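Local atomic coordinates of 3-hydroxyisobutyrate dehydrogenase family protein (Geobacter sulfurreducens, PDB entry 3PDU), a protein that probably reduces succinic semialdehyde to gamma-hydroxybutyrate with an NADP(H) cofactor, as a member of the beta-hydroxyacid dehydrogenase family. Residues D26-N31 with G44-S49. Residues are numbered along the deposited sequence; the frame is centred on the assembly and turned at random.
With NAP (NADP nicotinamide-adenine-dinucleotide phosphate), chain I.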
# COMPACT_ATOMS: atom_id res chain seq x y z
N ASP A 26 20.75 -31.63 -31.99
CA ASP A 26 21.19 -30.72 -33.05
C ASP A 26 20.48 -29.39 -32.80
O ASP A 26 19.26 -29.30 -32.97
CB ASP A 26 20.76 -31.32 -34.40
CG ASP A 26 21.14 -30.47 -35.61
OD1 ASP A 26 21.27 -29.24 -35.50
OD2 ASP A 26 21.27 -31.05 -36.70
N VAL A 27 21.23 -28.37 -32.38
CA VAL A 27 20.62 -27.11 -31.95
C VAL A 27 21.08 -25.94 -32.82
O VAL A 27 22.27 -25.78 -33.08
CB VAL A 27 20.94 -26.79 -30.45
CG1 VAL A 27 20.22 -25.52 -30.00
CG2 VAL A 27 20.54 -27.96 -29.54
N THR A 28 20.11 -25.14 -33.27
CA THR A 28 20.39 -23.90 -33.98
C THR A 28 19.98 -22.72 -33.09
O THR A 28 18.87 -22.69 -32.58
CB THR A 28 19.60 -23.85 -35.28
OG1 THR A 28 19.98 -24.95 -36.10
CG2 THR A 28 19.89 -22.55 -36.05
N VAL A 29 20.88 -21.75 -32.90
CA VAL A 29 20.60 -20.65 -31.99
C VAL A 29 20.56 -19.29 -32.68
O VAL A 29 21.17 -19.07 -33.73
CB VAL A 29 21.64 -20.57 -30.83
CG1 VAL A 29 21.66 -21.86 -30.03
CG2 VAL A 29 23.04 -20.25 -31.37
N TRP A 30 19.81 -18.38 -32.07
CA TRP A 30 19.79 -16.98 -32.48
C TRP A 30 19.63 -16.11 -31.25
O TRP A 30 18.97 -16.50 -30.27
CB TRP A 30 18.66 -16.72 -33.48
CG TRP A 30 18.46 -15.25 -33.79
CD1 TRP A 30 19.08 -14.54 -34.77
CD2 TRP A 30 17.59 -14.33 -33.11
NE1 TRP A 30 18.65 -13.22 -34.74
CE2 TRP A 30 17.73 -13.07 -33.73
CE3 TRP A 30 16.70 -14.45 -32.03
CZ2 TRP A 30 17.02 -11.94 -33.32
CZ3 TRP A 30 15.99 -13.32 -31.62
CH2 TRP A 30 16.16 -12.08 -32.26
N ASN A 31 20.25 -14.94 -31.28
CA ASN A 31 20.05 -13.91 -30.26
C ASN A 31 20.16 -12.55 -30.91
O ASN A 31 21.01 -12.35 -31.78
CB ASN A 31 21.11 -14.02 -29.15
CG ASN A 31 20.75 -13.18 -27.92
OD1 ASN A 31 19.77 -13.46 -27.24
ND2 ASN A 31 21.56 -12.16 -27.62
N GLY A 44 28.89 -26.43 -29.97
CA GLY A 44 28.41 -27.27 -31.05
C GLY A 44 27.09 -26.84 -31.67
O GLY A 44 26.60 -27.50 -32.58
N ALA A 45 26.50 -25.74 -31.20
CA ALA A 45 25.30 -25.24 -31.86
C ALA A 45 25.63 -24.58 -33.20
O ALA A 45 26.77 -24.17 -33.42
CB ALA A 45 24.53 -24.27 -30.93
N ARG A 46 24.65 -24.48 -34.09
CA ARG A 46 24.79 -23.68 -35.31
C ARG A 46 24.17 -22.31 -35.09
O ARG A 46 23.13 -22.20 -34.47
CB ARG A 46 24.05 -24.33 -36.47
CG ARG A 46 24.79 -25.44 -37.20
CD ARG A 46 24.01 -25.85 -38.44
NE ARG A 46 23.14 -24.78 -38.90
CZ ARG A 46 23.50 -23.82 -39.75
NH1 ARG A 46 24.73 -23.80 -40.25
NH2 ARG A 46 22.63 -22.88 -40.11
N GLN A 47 24.80 -21.26 -35.62
CA GLN A 47 24.24 -19.91 -35.49
C GLN A 47 23.36 -19.60 -36.70
O GLN A 47 23.73 -19.90 -37.83
CB GLN A 47 25.34 -18.86 -35.39
CG GLN A 47 24.83 -17.45 -35.13
CD GLN A 47 25.95 -16.46 -34.97
OE1 GLN A 47 27.13 -16.83 -35.04
NE2 GLN A 47 25.61 -15.19 -34.77
N ALA A 48 22.20 -18.99 -36.45
CA ALA A 48 21.32 -18.54 -37.54
C ALA A 48 21.19 -17.02 -37.54
O ALA A 48 21.49 -16.37 -36.55
CB ALA A 48 19.94 -19.19 -37.41
N SER A 49 20.71 -16.46 -38.65
CA SER A 49 20.64 -15.01 -38.82
C SER A 49 19.33 -14.37 -38.38
O SER A 49 19.28 -13.15 -38.22
CB SER A 49 20.92 -14.64 -40.28
OG SER A 49 22.25 -14.99 -40.64
PA NAP I . 17.76 -11.69 -19.77
O1A NAP I . 17.50 -10.26 -19.53
O2A NAP I . 19.10 -12.13 -19.36
O5B NAP I . 17.48 -12.09 -21.29
C5B NAP I . 16.43 -11.58 -22.07
C4B NAP I . 16.58 -12.16 -23.48
O4B NAP I . 15.58 -11.58 -24.31
C3B NAP I . 17.92 -11.83 -24.13
O3B NAP I . 18.25 -12.89 -25.00
C2B NAP I . 17.61 -10.60 -24.96
O2B NAP I . 18.39 -10.40 -26.11
C1B NAP I . 16.20 -10.95 -25.40
N9A NAP I . 15.42 -9.77 -25.81
C8A NAP I . 14.97 -8.73 -25.04
N7A NAP I . 14.28 -7.89 -25.86
C5A NAP I . 14.28 -8.39 -27.11
C6A NAP I . 13.73 -7.94 -28.30
N6A NAP I . 13.03 -6.81 -28.34
N1A NAP I . 13.92 -8.69 -29.44
C2A NAP I . 14.64 -9.87 -29.40
N3A NAP I . 15.18 -10.31 -28.21
C4A NAP I . 15.00 -9.57 -27.09
O3 NAP I . 16.58 -12.46 -19.00
PN NAP I . 16.43 -13.95 -18.42
O1N NAP I . 16.67 -13.89 -16.97
O2N NAP I . 17.13 -14.89 -19.33
O5D NAP I . 14.84 -14.07 -18.63
C5D NAP I . 14.25 -14.56 -19.82
C4D NAP I . 12.80 -14.88 -19.47
O4D NAP I . 12.76 -15.89 -18.48
C3D NAP I . 12.11 -13.67 -18.84
O3D NAP I . 10.74 -13.71 -19.22
C2D NAP I . 12.20 -13.92 -17.35
O2D NAP I . 11.17 -13.27 -16.62
C1D NAP I . 12.05 -15.43 -17.36
N1N NAP I . 12.58 -16.14 -16.19
C2N NAP I . 13.76 -15.77 -15.61
C3N NAP I . 14.26 -16.49 -14.52
C7N NAP I . 15.58 -16.12 -13.88
O7N NAP I . 15.83 -16.60 -12.59
N7N NAP I . 16.47 -15.35 -14.49
C4N NAP I . 13.53 -17.58 -14.04
C5N NAP I . 12.34 -17.96 -14.64
C6N NAP I . 11.88 -17.24 -15.74
P2B NAP I . 19.71 -9.48 -26.05
O1X NAP I . 19.88 -8.97 -27.45
O2X NAP I . 19.49 -8.37 -25.04
O3X NAP I . 20.88 -10.31 -25.61
O HOH W 1 23.93 -28.89 -31.42
O HOH W 2 19.20 -10.71 -36.18
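Arg46 sits between two hydrogen bonds to strand 27-30: its N donates to Val27 O over 2.9 Å, and its O accepts the amide of Val29, Val29 N to Arg46 O being 2.8 Å. A third bond, Ala48 N to Val29 O at 2.9 Å, carries the parallel ladder one step further. All three are nearly straight, with N-H...O angles of 162° to 165°. Beyond the ladder a water accepts a hydrogen bond from Trp30 NE1 and donates one to Ser49 O, bridging the diverging chains.

The side chains alternate between the two faces of the sheet. On one, Thr28 turns CG2 anti to its backbone N, which brings that methyl to 3.6 Å from Ala48 CB; both also touch Val54 of helix 51-57. The small, beta-branched threonine suits a strand packed beneath a helix. Arg46 runs alongside Thr28, its long polar chain suiting the exposed border, with a weak, long ion pair to Glu53. On the other face, Val29 CG1 rests 3.9 Å from Ala45 CB, where a compact alanine fits beside Val21 of helix 13-23. Gly44, with its positive phi, closes helix 38-43 in a Schellman motif just before the chain enters the edge strand.

At the strand's C-terminal end the indole of Trp30 presents its edge to Ala48 O, while CH2 lies 3.9 Å from adenine C2A of NADP. Asn31 can both accept and donate: OD1 accepts a hydrogen bond from the ribose hydroxyl O3B at 2.8 Å, and ND2 donates one to phosphate oxygen O3X, also at 2.8 Å. Within this chain, 46-47 is an outermost strand, joined to 27-30 through helix 38-43 in a beta-alpha-beta crossover of a Rossmann-type domain, whose second strand ends at the cofactor's 2'-phosphorylated adenosine ribose.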